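Succinate dehydrogenase subunit A (PDB 6LUM) carries FAD as the flavoprotein subunit of a succinate dehydrogenase and probably oxidises succinate to fumarate, passing the electrons on to subunit B. Local coordinates at residues A53-V58 with G110-R115; M100-N105 with H141-T146; E530-H535 with R543-Y548; M549-A554 with K570-T575. One frame throughout, in Å; residues are numbered along the deposited sequence.

Contact 1: residues A53-V58 with G110-R115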
loop_
_atom_site.group_PDB
_atom_site.type_symbol
_atom_site.label_atom_id
_atom_site.label_comp_id
_atom_site.label_asym_id
_atom_site.label_seq_id
_atom_site.Cartn_x
_atom_site.Cartn_y
_atom_site.Cartn_z
ATOM N N ALA D 53 -29.827 -19.678 -17.675
ATOM C CA ALA D 53 -30.057 -19.880 -16.254
ATOM C C ALA D 53 -31.457 -19.393 -15.936
ATOM O O ALA D 53 -31.977 -18.494 -16.600
ATOM C CB ALA D 53 -29.028 -19.146 -15.397
ATOM N N ALA D 54 -32.067 -20.002 -14.922
ATOM C CA ALA D 54 -33.427 -19.651 -14.519
ATOM C C ALA D 54 -33.351 -18.551 -13.467
ATOM O O ALA D 54 -33.460 -18.781 -12.262
ATOM C CB ALA D 54 -34.166 -20.878 -14.006
ATOM N N LEU D 55 -33.145 -17.326 -13.945
ATOM C CA LEU D 55 -33.112 -16.158 -13.075
ATOM C C LEU D 55 -34.475 -15.509 -12.924
ATOM O O LEU D 55 -34.771 -14.951 -11.862
ATOM C CB LEU D 55 -32.130 -15.115 -13.610
ATOM C CG LEU D 55 -30.631 -15.404 -13.655
ATOM C CD1 LEU D 55 -29.919 -14.254 -14.326
ATOM C CD2 LEU D 55 -30.081 -15.624 -12.262
ATOM N N ALA D 56 -35.303 -15.560 -13.968
ATOM C CA ALA D 56 -36.639 -14.972 -13.963
ATOM C C ALA D 56 -36.575 -13.474 -13.648
ATOM O O ALA D 56 -37.025 -13.000 -12.605
ATOM C CB ALA D 56 -37.557 -15.708 -12.981
ATOM N N ASN D 57 -35.966 -12.744 -14.580
ATOM C CA ASN D 57 -35.925 -11.288 -14.530
ATOM C C ASN D 57 -36.937 -10.641 -15.458
ATOM O O ASN D 57 -37.581 -9.663 -15.073
ATOM C CB ASN D 57 -34.525 -10.778 -14.873
ATOM C CG ASN D 57 -33.575 -10.882 -13.711
ATOM O OD1 ASN D 57 -32.408 -10.514 -13.814
ATOM N ND2 ASN D 57 -34.068 -11.390 -12.593
ATOM N N VAL D 58 -37.099 -11.159 -16.674
ATOM C CA VAL D 58 -38.096 -10.628 -17.594
ATOM C C VAL D 58 -39.358 -11.480 -17.633
ATOM O O VAL D 58 -40.403 -10.997 -18.097
ATOM C CB VAL D 58 -37.517 -10.479 -19.016
ATOM C CG1 VAL D 58 -36.209 -9.714 -18.974
ATOM C CG2 VAL D 58 -37.330 -11.837 -19.668
ATOM N N GLY D 110 -32.387 -2.541 -15.242
ATOM C CA GLY D 110 -30.946 -2.600 -15.150
ATOM C C GLY D 110 -30.385 -3.728 -14.313
ATOM O O GLY D 110 -29.366 -3.538 -13.650
ATOM N N ARG D 111 -31.037 -4.890 -14.294
ATOM C CA ARG D 111 -30.455 -6.005 -13.557
ATOM C C ARG D 111 -29.660 -6.953 -14.454
ATOM O O ARG D 111 -28.432 -6.988 -14.358
ATOM C CB ARG D 111 -31.556 -6.767 -12.823
ATOM C CG ARG D 111 -31.851 -6.244 -11.426
ATOM C CD ARG D 111 -33.257 -6.604 -11.005
ATOM N NE ARG D 111 -34.210 -6.314 -12.070
ATOM C CZ ARG D 111 -35.418 -6.854 -12.159
ATOM N NH1 ARG D 111 -35.829 -7.720 -11.244
ATOM N NH2 ARG D 111 -36.215 -6.530 -13.167
ATOM N N ILE D 112 -30.339 -7.689 -15.342
ATOM C CA ILE D 112 -29.749 -8.486 -16.423
ATOM C C ILE D 112 -30.834 -8.772 -17.449
ATOM O O ILE D 112 -31.915 -9.250 -17.099
ATOM C CB ILE D 112 -29.132 -9.820 -15.951
ATOM C CG1 ILE D 112 -27.766 -9.644 -15.295
ATOM C CG2 ILE D 112 -28.992 -10.772 -17.110
ATOM C CD1 ILE D 112 -27.268 -10.872 -14.588
ATOM N N ASP D 113 -30.545 -8.537 -18.717
ATOM C CA ASP D 113 -31.505 -8.827 -19.765
ATOM C C ASP D 113 -31.353 -10.268 -20.215
ATOM O O ASP D 113 -30.256 -10.828 -20.203
ATOM C CB ASP D 113 -31.314 -7.885 -20.949
ATOM C CG ASP D 113 -32.409 -8.017 -21.979
ATOM O OD1 ASP D 113 -33.456 -8.605 -21.654
ATOM O OD2 ASP D 113 -32.223 -7.535 -23.113
ATOM N N GLN D 114 -32.469 -10.872 -20.609
ATOM C CA GLN D 114 -32.493 -12.255 -21.050
ATOM C C GLN D 114 -33.231 -12.350 -22.372
ATOM O O GLN D 114 -33.982 -11.450 -22.750
ATOM C CB GLN D 114 -33.158 -13.152 -20.016
ATOM C CG GLN D 114 -32.725 -12.851 -18.617
ATOM C CD GLN D 114 -32.860 -14.036 -17.717
ATOM O OE1 GLN D 114 -33.485 -15.028 -18.077
ATOM N NE2 GLN D 114 -32.270 -13.951 -16.539
ATOM N N ARG D 115 -33.008 -13.449 -23.083
ATOM C CA ARG D 115 -33.651 -13.645 -24.370
ATOM C C ARG D 115 -33.974 -15.116 -24.566
ATOM O O ARG D 115 -33.444 -15.989 -23.874
ATOM C CB ARG D 115 -32.779 -13.143 -25.519
ATOM C CG ARG D 115 -31.597 -14.027 -25.814
ATOM C CD ARG D 115 -30.596 -13.324 -26.709
ATOM N NE ARG D 115 -29.553 -14.237 -27.167
ATOM C CZ ARG D 115 -28.393 -13.847 -27.679
ATOM N NH1 ARG D 115 -28.118 -12.557 -27.802
ATOM N NH2 ARG D 115 -27.507 -14.749 -28.068
#
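Gln114 reaches across to Leu55, and the two side chains cross at about a right angle, with the amide end of the glutamine laid against CB, CG and CD1 of the leucine. Gln114 gets there because its CG stands beside its own backbone N (chi1 -43°) and the chain then runs on extended. The same methyl, Leu55 CD1, also meets Ile112 CD1 at 4.3 Å. Further along, Asn57 points across to the backbone of Ile112, its CB 3.8 Å from Ile112 O. Val58 takes the last position, with CG1 4.0 Å from Asp113 OD1 and CG2 4.4 Å from Gln114 CB. Asp113 holds its carboxylate between two jobs, since OD1 makes a weak bond to Gln114 N while OD2 is hydrogen-bonded to the hydroxyl of Tyr134.

In the fold, 53-58 is the loop that leaves strand 51-52, and the other segment leads from a loop into strand 114-115. These are the two outer strands of a small antiparallel sheet in the FAD-binding domain, and Cys133 of the middle strand touches Leu55, Ile112 and Gln114 together. Ala54 is the centre of an inverse gamma turn in the loop. Beyond, Arg111 and Ile112 pack on Glu157 of subunit B.

What can be read with confidence is van der Waals contact: the carbons of Leu55, Ile112 and Val58 lie beside one another and beside polar groups, an arrangement that does not by itself call for directed bonds between the two segments.

Contact 2: residues M100-N105 with H141-T146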
loop_
_atom_site.group_PDB
_atom_site.type_symbol
_atom_site.label_atom_id
_atom_site.label_comp_id
_atom_site.label_asym_id
_atom_site.label_seq_id
_atom_site.Cartn_x
_atom_site.Cartn_y
_atom_site.Cartn_z
ATOM N N MET D 100 -18.214 -10.789 -10.818
ATOM C CA MET D 100 -16.783 -10.719 -11.079
ATOM C C MET D 100 -16.422 -9.638 -12.081
ATOM O O MET D 100 -15.239 -9.346 -12.252
ATOM C CB MET D 100 -16.263 -12.064 -11.586
ATOM C CG MET D 100 -15.768 -12.989 -10.493
ATOM S SD MET D 100 -14.751 -14.355 -11.077
ATOM C CE MET D 100 -15.844 -15.119 -12.255
ATOM N N GLY D 101 -17.407 -9.049 -12.748
ATOM C CA GLY D 101 -17.161 -7.996 -13.701
ATOM C C GLY D 101 -17.731 -8.284 -15.069
ATOM O O GLY D 101 -17.303 -7.679 -16.050
ATOM N N MET D 102 -18.700 -9.179 -15.158
ATOM C CA MET D 102 -18.912 -9.425 -16.575
ATOM C C MET D 102 -19.975 -8.492 -17.137
ATOM O O MET D 102 -21.017 -8.300 -16.518
ATOM C CB MET D 102 -19.324 -10.868 -16.823
ATOM C CG MET D 102 -19.410 -11.205 -18.279
ATOM S SD MET D 102 -20.135 -12.784 -18.620
ATOM C CE MET D 102 -20.837 -12.435 -20.214
ATOM N N PRO D 103 -19.748 -7.908 -18.301
ATOM C CA PRO D 103 -20.713 -6.960 -18.873
ATOM C C PRO D 103 -21.906 -7.595 -19.578
ATOM O O PRO D 103 -21.994 -7.663 -20.794
ATOM C CB PRO D 103 -19.850 -6.173 -19.858
ATOM C CG PRO D 103 -18.844 -7.121 -20.275
ATOM C CD PRO D 103 -18.496 -7.914 -19.068
ATOM N N PHE D 104 -22.872 -8.058 -18.795
ATOM C CA PHE D 104 -24.110 -8.537 -19.383
ATOM C C PHE D 104 -24.907 -7.370 -19.951
ATOM O O PHE D 104 -24.702 -6.214 -19.592
ATOM C CB PHE D 104 -24.953 -9.268 -18.347
ATOM C CG PHE D 104 -24.406 -10.596 -17.943
ATOM C CD1 PHE D 104 -24.642 -11.714 -18.702
ATOM C CD2 PHE D 104 -23.672 -10.731 -16.790
ATOM C CE1 PHE D 104 -24.148 -12.931 -18.325
ATOM C CE2 PHE D 104 -23.181 -11.950 -16.413
ATOM C CZ PHE D 104 -23.420 -13.047 -17.180
ATOM N N ASN D 105 -25.824 -7.685 -20.857
ATOM C CA ASN D 105 -26.761 -6.686 -21.340
ATOM C C ASN D 105 -27.848 -6.466 -20.307
ATOM O O ASN D 105 -28.372 -7.420 -19.730
ATOM C CB ASN D 105 -27.387 -7.115 -22.657
ATOM C CG ASN D 105 -26.514 -6.816 -23.836
ATOM O OD1 ASN D 105 -26.269 -7.674 -24.670
ATOM N ND2 ASN D 105 -26.029 -5.593 -23.911
ATOM N N HIS D 141 -16.471 -14.738 -25.333
ATOM C CA HIS D 141 -15.323 -13.851 -25.256
ATOM C C HIS D 141 -15.337 -13.051 -23.966
ATOM O O HIS D 141 -14.299 -12.880 -23.326
ATOM C CB HIS D 141 -15.313 -12.940 -26.472
ATOM C CG HIS D 141 -14.365 -11.793 -26.364
ATOM N ND1 HIS D 141 -13.006 -11.960 -26.226
ATOM C CD2 HIS D 141 -14.582 -10.457 -26.388
ATOM C CE1 HIS D 141 -12.429 -10.774 -26.153
ATOM N NE2 HIS D 141 -13.362 -9.848 -26.248
ATOM N N MET D 142 -16.512 -12.590 -23.540
ATOM C CA MET D 142 -16.610 -11.851 -22.288
ATOM C C MET D 142 -16.372 -12.748 -21.090
ATOM O O MET D 142 -15.742 -12.330 -20.116
ATOM C CB MET D 142 -17.977 -11.207 -22.164
ATOM C CG MET D 142 -18.348 -10.340 -23.297
ATOM S SD MET D 142 -17.306 -8.910 -23.453
ATOM C CE MET D 142 -18.329 -8.005 -24.591
ATOM N N ILE D 143 -16.899 -13.968 -21.121
ATOM C CA ILE D 143 -16.663 -14.893 -20.017
ATOM C C ILE D 143 -15.175 -15.173 -19.877
ATOM O O ILE D 143 -14.621 -15.149 -18.773
ATOM C CB ILE D 143 -17.459 -16.189 -20.223
ATOM C CG1 ILE D 143 -18.942 -15.890 -20.327
ATOM C CG2 ILE D 143 -17.232 -17.126 -19.089
ATOM C CD1 ILE D 143 -19.762 -17.104 -20.532
ATOM N N LEU D 144 -14.507 -15.436 -20.998
ATOM C CA LEU D 144 -13.075 -15.708 -20.979
ATOM C C LEU D 144 -12.284 -14.506 -20.491
ATOM O O LEU D 144 -11.353 -14.654 -19.694
ATOM C CB LEU D 144 -12.625 -16.114 -22.375
ATOM C CG LEU D 144 -11.396 -16.979 -22.597
ATOM C CD1 LEU D 144 -11.479 -18.222 -21.799
ATOM C CD2 LEU D 144 -11.348 -17.310 -24.045
ATOM N N GLN D 145 -12.629 -13.306 -20.953
ATOM C CA GLN D 145 -11.930 -12.118 -20.485
ATOM C C GLN D 145 -12.133 -11.909 -18.997
ATOM O O GLN D 145 -11.201 -11.531 -18.293
ATOM C CB GLN D 145 -12.395 -10.891 -21.251
ATOM C CG GLN D 145 -12.017 -10.883 -22.698
ATOM C CD GLN D 145 -10.585 -10.494 -22.933
ATOM O OE1 GLN D 145 -10.019 -9.698 -22.192
ATOM N NE2 GLN D 145 -9.985 -11.054 -23.974
ATOM N N THR D 146 -13.342 -12.144 -18.497
ATOM C CA THR D 146 -13.610 -11.952 -17.077
ATOM C C THR D 146 -12.818 -12.933 -16.228
ATOM O O THR D 146 -12.212 -12.553 -15.217
ATOM C CB THR D 146 -15.095 -12.106 -16.815
ATOM O OG1 THR D 146 -15.799 -11.110 -17.555
ATOM C CG2 THR D 146 -15.375 -11.940 -15.367
#
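Met102 and Thr146 bring the two backbones closest, with their CA atoms 5.9 Å apart: a loop running off the end of one helix passes alongside a turn of another, helix 139-153. Gly101 ends helix 80-100 in a Schellman motif with positive phi, and the inverse gamma turn centred on Pro103 bends the chain again straight afterwards.

Met102 reaches over to the helix. A chi1 of -174° swings CG away from the backbone N, and the extended chain carries SD to 3.7 Å from Ile143 CG1 and CE to 3.7 Å from Met142 CB, crossing Met142 at about a right angle. The same CE sits over one face of the Phe104 ring, offset toward the rim. This is a buried part of the FAD-binding domain, with the side chain of Ile143 about 8 Å from the bound FAD, and Arg204 of subunit B packs on Pro103. Pro103 CG in turn meets Met142 SD at 4.0 Å.

Thr146 sends CG2 to Met100 CB at 3.9 Å, while OG1 faces Met102 CB and bonds back to Met142 O at 2.8 Å, from the face of that carbonyl opposite Thr146 N. With an alanine at Thr146, Met142 O would probably lose its second donor and Met100 CB its methyl neighbour.

Contact 3: residues E530-H535 with R543-Y548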
loop_
_atom_site.group_PDB
_atom_site.type_symbol
_atom_site.label_atom_id
_atom_site.label_comp_id
_atom_site.label_asym_id
_atom_site.label_seq_id
_atom_site.Cartn_x
_atom_site.Cartn_y
_atom_site.Cartn_z
ATOM N N GLU D 530 -28.459 -48.593 -32.045
ATOM C CA GLU D 530 -29.713 -47.879 -31.855
ATOM C C GLU D 530 -29.573 -46.509 -32.501
ATOM O O GLU D 530 -28.619 -46.249 -33.236
ATOM C CB GLU D 530 -30.068 -47.780 -30.370
ATOM C CG GLU D 530 -29.151 -46.873 -29.595
ATOM C CD GLU D 530 -29.689 -46.539 -28.234
ATOM O OE1 GLU D 530 -30.736 -47.094 -27.861
ATOM O OE2 GLU D 530 -29.066 -45.721 -27.532
ATOM N N SER D 531 -30.525 -45.624 -32.230
ATOM C CA SER D 531 -30.480 -44.272 -32.782
ATOM C C SER D 531 -30.933 -43.302 -31.697
ATOM O O SER D 531 -32.113 -42.963 -31.613
ATOM C CB SER D 531 -31.350 -44.175 -34.018
ATOM O OG SER D 531 -30.902 -45.078 -35.005
ATOM N N ARG D 532 -29.988 -42.826 -30.899
ATOM C CA ARG D 532 -30.297 -41.961 -29.772
ATOM C C ARG D 532 -29.494 -40.678 -29.882
ATOM O O ARG D 532 -28.265 -40.720 -29.942
ATOM C CB ARG D 532 -30.000 -42.660 -28.450
ATOM C CG ARG D 532 -30.221 -41.784 -27.239
ATOM C CD ARG D 532 -29.738 -42.464 -25.991
ATOM N NE ARG D 532 -30.213 -43.834 -25.942
ATOM C CZ ARG D 532 -31.356 -44.194 -25.378
ATOM N NH1 ARG D 532 -32.121 -43.279 -24.813
ATOM N NH2 ARG D 532 -31.728 -45.464 -25.373
ATOM N N GLY D 533 -30.187 -39.549 -29.902
ATOM C CA GLY D 533 -29.506 -38.270 -29.813
ATOM C C GLY D 533 -28.658 -37.992 -31.034
ATOM O O GLY D 533 -29.134 -38.041 -32.172
ATOM N N GLY D 534 -27.382 -37.689 -30.800
ATOM C CA GLY D 534 -26.471 -37.380 -31.886
ATOM C C GLY D 534 -26.059 -38.577 -32.711
ATOM O O GLY D 534 -25.653 -38.411 -33.863
ATOM N N HIS D 535 -26.156 -39.777 -32.153
ATOM C CA HIS D 535 -25.749 -40.994 -32.841
ATOM C C HIS D 535 -26.957 -41.581 -33.554
ATOM O O HIS D 535 -27.854 -42.132 -32.917
ATOM C CB HIS D 535 -25.155 -41.984 -31.846
ATOM C CG HIS D 535 -25.032 -43.373 -32.373
ATOM N ND1 HIS D 535 -26.020 -44.316 -32.216
ATOM C CD2 HIS D 535 -24.036 -43.984 -33.048
ATOM C CE1 HIS D 535 -25.642 -45.446 -32.779
ATOM N NE2 HIS D 535 -24.441 -45.272 -33.294
ATOM N N ARG D 543 -34.959 -45.845 -31.157
ATOM C CA ARG D 543 -34.312 -45.916 -29.855
ATOM C C ARG D 543 -34.688 -47.202 -29.128
ATOM O O ARG D 543 -35.866 -47.556 -29.040
ATOM C CB ARG D 543 -34.706 -44.694 -29.033
ATOM C CG ARG D 543 -33.969 -44.542 -27.738
ATOM C CD ARG D 543 -34.358 -43.244 -27.067
ATOM N NE ARG D 543 -35.779 -43.217 -26.746
ATOM C CZ ARG D 543 -36.418 -42.165 -26.247
ATOM N NH1 ARG D 543 -35.769 -41.042 -25.994
ATOM N NH2 ARG D 543 -37.713 -42.244 -25.997
ATOM N N ASP D 544 -33.678 -47.905 -28.616
ATOM C CA ASP D 544 -33.870 -49.152 -27.874
ATOM C C ASP D 544 -33.635 -48.874 -26.392
ATOM O O ASP D 544 -32.525 -48.971 -25.879
ATOM C CB ASP D 544 -32.938 -50.236 -28.401
ATOM C CG ASP D 544 -33.409 -51.631 -28.053
ATOM O OD1 ASP D 544 -34.532 -51.768 -27.529
ATOM O OD2 ASP D 544 -32.655 -52.593 -28.303
ATOM N N ASP D 545 -34.713 -48.535 -25.696
ATOM C CA ASP D 545 -34.637 -48.137 -24.297
ATOM C C ASP D 545 -34.410 -49.307 -23.354
ATOM O O ASP D 545 -34.202 -49.084 -22.158
ATOM C CB ASP D 545 -35.918 -47.403 -23.896
ATOM C CG ASP D 545 -35.973 -45.993 -24.436
ATOM O OD1 ASP D 545 -34.909 -45.354 -24.535
ATOM O OD2 ASP D 545 -37.078 -45.522 -24.769
ATOM N N THR D 546 -34.438 -50.538 -23.853
ATOM C CA THR D 546 -34.317 -51.712 -23.000
ATOM C C THR D 546 -32.927 -52.323 -23.017
ATOM O O THR D 546 -32.519 -52.938 -22.027
ATOM C CB THR D 546 -35.328 -52.781 -23.421
ATOM O OG1 THR D 546 -34.789 -53.544 -24.506
ATOM C CG2 THR D 546 -36.630 -52.135 -23.866
ATOM N N ASN D 547 -32.192 -52.173 -24.113
ATOM C CA ASN D 547 -30.874 -52.766 -24.244
ATOM C C ASN D 547 -29.739 -51.760 -24.206
ATOM O O ASN D 547 -28.635 -52.119 -23.799
ATOM C CB ASN D 547 -30.780 -53.562 -25.550
ATOM C CG ASN D 547 -29.926 -54.805 -25.417
ATOM O OD1 ASN D 547 -28.954 -54.827 -24.664
ATOM N ND2 ASN D 547 -30.286 -55.850 -26.151
ATOM N N TYR D 548 -29.974 -50.516 -24.606
ATOM C CA TYR D 548 -28.900 -49.554 -24.794
ATOM C C TYR D 548 -29.147 -48.255 -24.046
ATOM O O TYR D 548 -28.748 -47.185 -24.498
ATOM C CB TYR D 548 -28.685 -49.263 -26.276
ATOM C CG TYR D 548 -28.117 -50.423 -27.041
ATOM C CD1 TYR D 548 -26.837 -50.881 -26.786
ATOM C CD2 TYR D 548 -28.861 -51.064 -28.013
ATOM C CE1 TYR D 548 -26.320 -51.940 -27.472
ATOM C CE2 TYR D 548 -28.350 -52.126 -28.704
ATOM C CZ TYR D 548 -27.080 -52.560 -28.428
ATOM O OH TYR D 548 -26.565 -53.623 -29.122
#
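Glu530, Arg532, Arg543 and Asp545 form a salt-bridge network that ties together two parts of the long loop between helix 503-527 and strand 550-556, in the C-terminal region of the flavoprotein. A type II' beta turn from Arg532 to His535 reverses the first segment.

Arg532, the central cation, grips Glu530 side-on: NE meets Glu530 OE2 at 2.7 Å in the guanidinium plane, and NH2 reaches Glu530 OE1 at 3.1 Å on its syn lone pair. The same NH2 turns its other hydrogen to Asp545 OD1 at 3.3 Å, close to the guanidinium plane. Glu530 CG stands between its backbone N and carbonyl carbon (chi1 69°), from which the extended chain carries OE1 across to Asp544 N at 3.1 Å; OE1 thus accepts from both Arg532 NH2 and Asp544 N. Arg528 makes a further salt bridge to OE2. With an alanine in place of Glu530, Arg532 NE and Asp544 N would probably lose this acceptor and the guanidinium would be freer to turn.

Arg543, the second arginine, is probably eased by Asp545, whose OD1 lies near Arg543 NE but well out of its guanidinium plane, and by Asp75 on NH1. The two guanidinium planes are 19° apart, and the aliphatic chain of Arg543 crosses the group of Arg532 obliquely, with Arg543 CG lying 3.2 Å above one face, offset toward the rim.

Contact 4: residues M549-A554 with K570-T575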
loop_
_atom_site.group_PDB
_atom_site.type_symbol
_atom_site.label_atom_id
_atom_site.label_comp_id
_atom_site.label_asym_id
_atom_site.label_seq_id
_atom_site.Cartn_x
_atom_site.Cartn_y
_atom_site.Cartn_z
ATOM N N MET D 549 -29.802 -48.311 -22.894
ATOM C CA MET D 549 -29.859 -47.114 -22.059
ATOM C C MET D 549 -28.772 -47.147 -20.993
ATOM O O MET D 549 -29.029 -47.126 -19.792
ATOM C CB MET D 549 -31.239 -46.949 -21.440
ATOM C CG MET D 549 -31.414 -45.621 -20.715
ATOM S SD MET D 549 -33.077 -45.312 -20.112
ATOM C CE MET D 549 -33.881 -44.892 -21.648
ATOM N N ARG D 550 -27.527 -47.220 -21.450
ATOM C CA ARG D 550 -26.374 -47.204 -20.568
ATOM C C ARG D 550 -25.247 -46.456 -21.258
ATOM O O ARG D 550 -25.172 -46.408 -22.486
ATOM C CB ARG D 550 -25.923 -48.620 -20.206
ATOM C CG ARG D 550 -26.934 -49.415 -19.413
ATOM C CD ARG D 550 -26.702 -50.902 -19.548
ATOM N NE ARG D 550 -26.679 -51.319 -20.943
ATOM C CZ ARG D 550 -26.609 -52.584 -21.337
ATOM N NH1 ARG D 550 -26.556 -53.554 -20.438
ATOM N NH2 ARG D 550 -26.592 -52.878 -22.628
ATOM N N HIS D 551 -24.373 -45.864 -20.458
ATOM C CA HIS D 551 -23.170 -45.263 -20.998
ATOM C C HIS D 551 -22.215 -46.357 -21.441
ATOM O O HIS D 551 -22.097 -47.394 -20.787
ATOM C CB HIS D 551 -22.492 -44.383 -19.957
ATOM C CG HIS D 551 -23.307 -43.206 -19.527
ATOM N ND1 HIS D 551 -23.730 -42.232 -20.403
ATOM C CD2 HIS D 551 -23.759 -42.836 -18.308
ATOM C CE1 HIS D 551 -24.416 -41.318 -19.743
ATOM N NE2 HIS D 551 -24.447 -41.660 -18.470
ATOM N N THR D 552 -21.540 -46.130 -22.558
ATOM C CA THR D 552 -20.494 -47.025 -23.020
ATOM C C THR D 552 -19.164 -46.552 -22.468
ATOM O O THR D 552 -18.874 -45.356 -22.482
ATOM C CB THR D 552 -20.439 -47.047 -24.546
ATOM O OG1 THR D 552 -21.685 -47.517 -25.068
ATOM C CG2 THR D 552 -19.331 -47.951 -25.020
ATOM N N MET D 553 -18.354 -47.481 -21.978
ATOM C CA MET D 553 -17.034 -47.156 -21.463
ATOM C C MET D 553 -16.005 -48.001 -22.190
ATOM O O MET D 553 -16.212 -49.198 -22.389
ATOM C CB MET D 553 -16.966 -47.379 -19.956
ATOM C CG MET D 553 -17.981 -46.556 -19.206
ATOM S SD MET D 553 -17.682 -46.478 -17.445
ATOM C CE MET D 553 -16.229 -45.459 -17.415
ATOM N N ALA D 554 -14.912 -47.377 -22.605
ATOM C CA ALA D 554 -13.900 -48.032 -23.413
ATOM C C ALA D 554 -12.571 -48.000 -22.684
ATOM O O ALA D 554 -12.175 -46.952 -22.158
ATOM C CB ALA D 554 -13.775 -47.359 -24.775
ATOM N N LYS D 570 -22.004 -48.746 -18.212
ATOM C CA LYS D 570 -22.212 -48.028 -16.970
ATOM C C LYS D 570 -23.680 -47.632 -16.875
ATOM O O LYS D 570 -24.234 -47.078 -17.838
ATOM C CB LYS D 570 -21.312 -46.797 -16.920
ATOM C CG LYS D 570 -21.590 -45.845 -15.791
ATOM C CD LYS D 570 -20.597 -44.709 -15.836
ATOM C CE LYS D 570 -20.722 -43.801 -14.643
ATOM N NZ LYS D 570 -19.920 -42.567 -14.840
ATOM N N PRO D 571 -24.347 -47.899 -15.759
ATOM C CA PRO D 571 -25.773 -47.578 -15.668
ATOM C C PRO D 571 -26.008 -46.083 -15.539
ATOM O O PRO D 571 -25.203 -45.350 -14.964
ATOM C CB PRO D 571 -26.216 -48.319 -14.406
ATOM C CG PRO D 571 -24.991 -48.365 -13.574
ATOM C CD PRO D 571 -23.849 -48.536 -14.532
ATOM N N VAL D 572 -27.135 -45.637 -16.081
ATOM C CA VAL D 572 -27.532 -44.237 -16.040
ATOM C C VAL D 572 -28.454 -44.013 -14.850
ATOM O O VAL D 572 -29.375 -44.803 -14.607
ATOM C CB VAL D 572 -28.199 -43.809 -17.358
ATOM C CG1 VAL D 572 -29.350 -44.721 -17.693
ATOM C CG2 VAL D 572 -28.692 -42.387 -17.250
ATOM N N VAL D 573 -28.193 -42.945 -14.096
ATOM C CA VAL D 573 -28.976 -42.643 -12.907
ATOM C C VAL D 573 -30.320 -42.052 -13.313
ATOM O O VAL D 573 -30.431 -41.341 -14.316
ATOM C CB VAL D 573 -28.194 -41.678 -12.001
ATOM C CG1 VAL D 573 -28.793 -41.642 -10.614
ATOM C CG2 VAL D 573 -26.745 -42.082 -11.947
ATOM N N GLN D 574 -31.357 -42.354 -12.531
ATOM C CA GLN D 574 -32.701 -41.852 -12.792
ATOM C C GLN D 574 -33.357 -41.458 -11.480
ATOM O O GLN D 574 -33.291 -42.211 -10.506
ATOM C CB GLN D 574 -33.560 -42.900 -13.505
ATOM C CG GLN D 574 -32.929 -43.476 -14.749
ATOM C CD GLN D 574 -33.893 -43.560 -15.905
ATOM O OE1 GLN D 574 -35.106 -43.442 -15.728
ATOM N NE2 GLN D 574 -33.362 -43.757 -17.104
ATOM N N THR D 575 -33.983 -40.280 -11.451
ATOM C CA THR D 575 -34.702 -39.829 -10.263
ATOM C C THR D 575 -36.198 -39.682 -10.506
ATOM O O THR D 575 -36.992 -40.334 -9.821
ATOM C CB THR D 575 -34.122 -38.503 -9.762
ATOM O OG1 THR D 575 -34.426 -37.465 -10.699
ATOM C CG2 THR D 575 -32.623 -38.610 -9.599
#
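His551 and Lys570 form a hydrogen-bonded antiparallel pair in the beta hairpin of strands 550-556 and 565-571, two of the three strands of a sheet in which 550-556 is the middle one, flanked on its other side by 234-235.

Backbone bonds come first. His551 N donates to Lys570 O at 2.9 Å in the carbonyl plane, and Lys570 N returns the bond to His551 O at 2.9 Å, so both ends of the pair are tied.

Polar side chains work outward from it. His551 and Lys570 project from the same face of the sheet: His551 ND1 bonds to Asp236, just after strand 234-235, and Lys570 NZ reaches Glu235 of that strand in a salt bridge. The lysine spans the distance with a fully extended chain, which a chi1 of 170° starts off pointing away from its own amide nitrogen.

Apolar contacts fill in around the pair. The Met553 side chain crosses the aliphatic part of the lysine obliquely, its SD 3.7 Å from Lys570 CB and 3.8 Å from Lys570 CD. Where the strands part, Met549 crosses Val572 obliquely, and the apolar touch there is Met549 CG to Val572 CG1, at 3.8 Å.

From the N terminus, 53-58 comes first and waits for 110-115, closing contact 1 round helices 63-73 and 80-100. Contact 2 opens at 100-105, inside that loop, and closes only at 141-146, so the two cross. They touch: Asp113 N probably bonds to Asn105 O. Together they tie the small sheet to helix 139-153 in the FAD-binding domain, beside subunit B. Contacts 3 and 4 follow later, in series, on the C-terminal part. Contact 3 closes a short loop, and 549-554 starts to open contact 4, which closes the hairpin. Their centres are about 12 Å apart, and they touch where Arg532 NH1 meets Met549 CE, whereas contact 2 lies about 38 Å from contact 3, centre to centre.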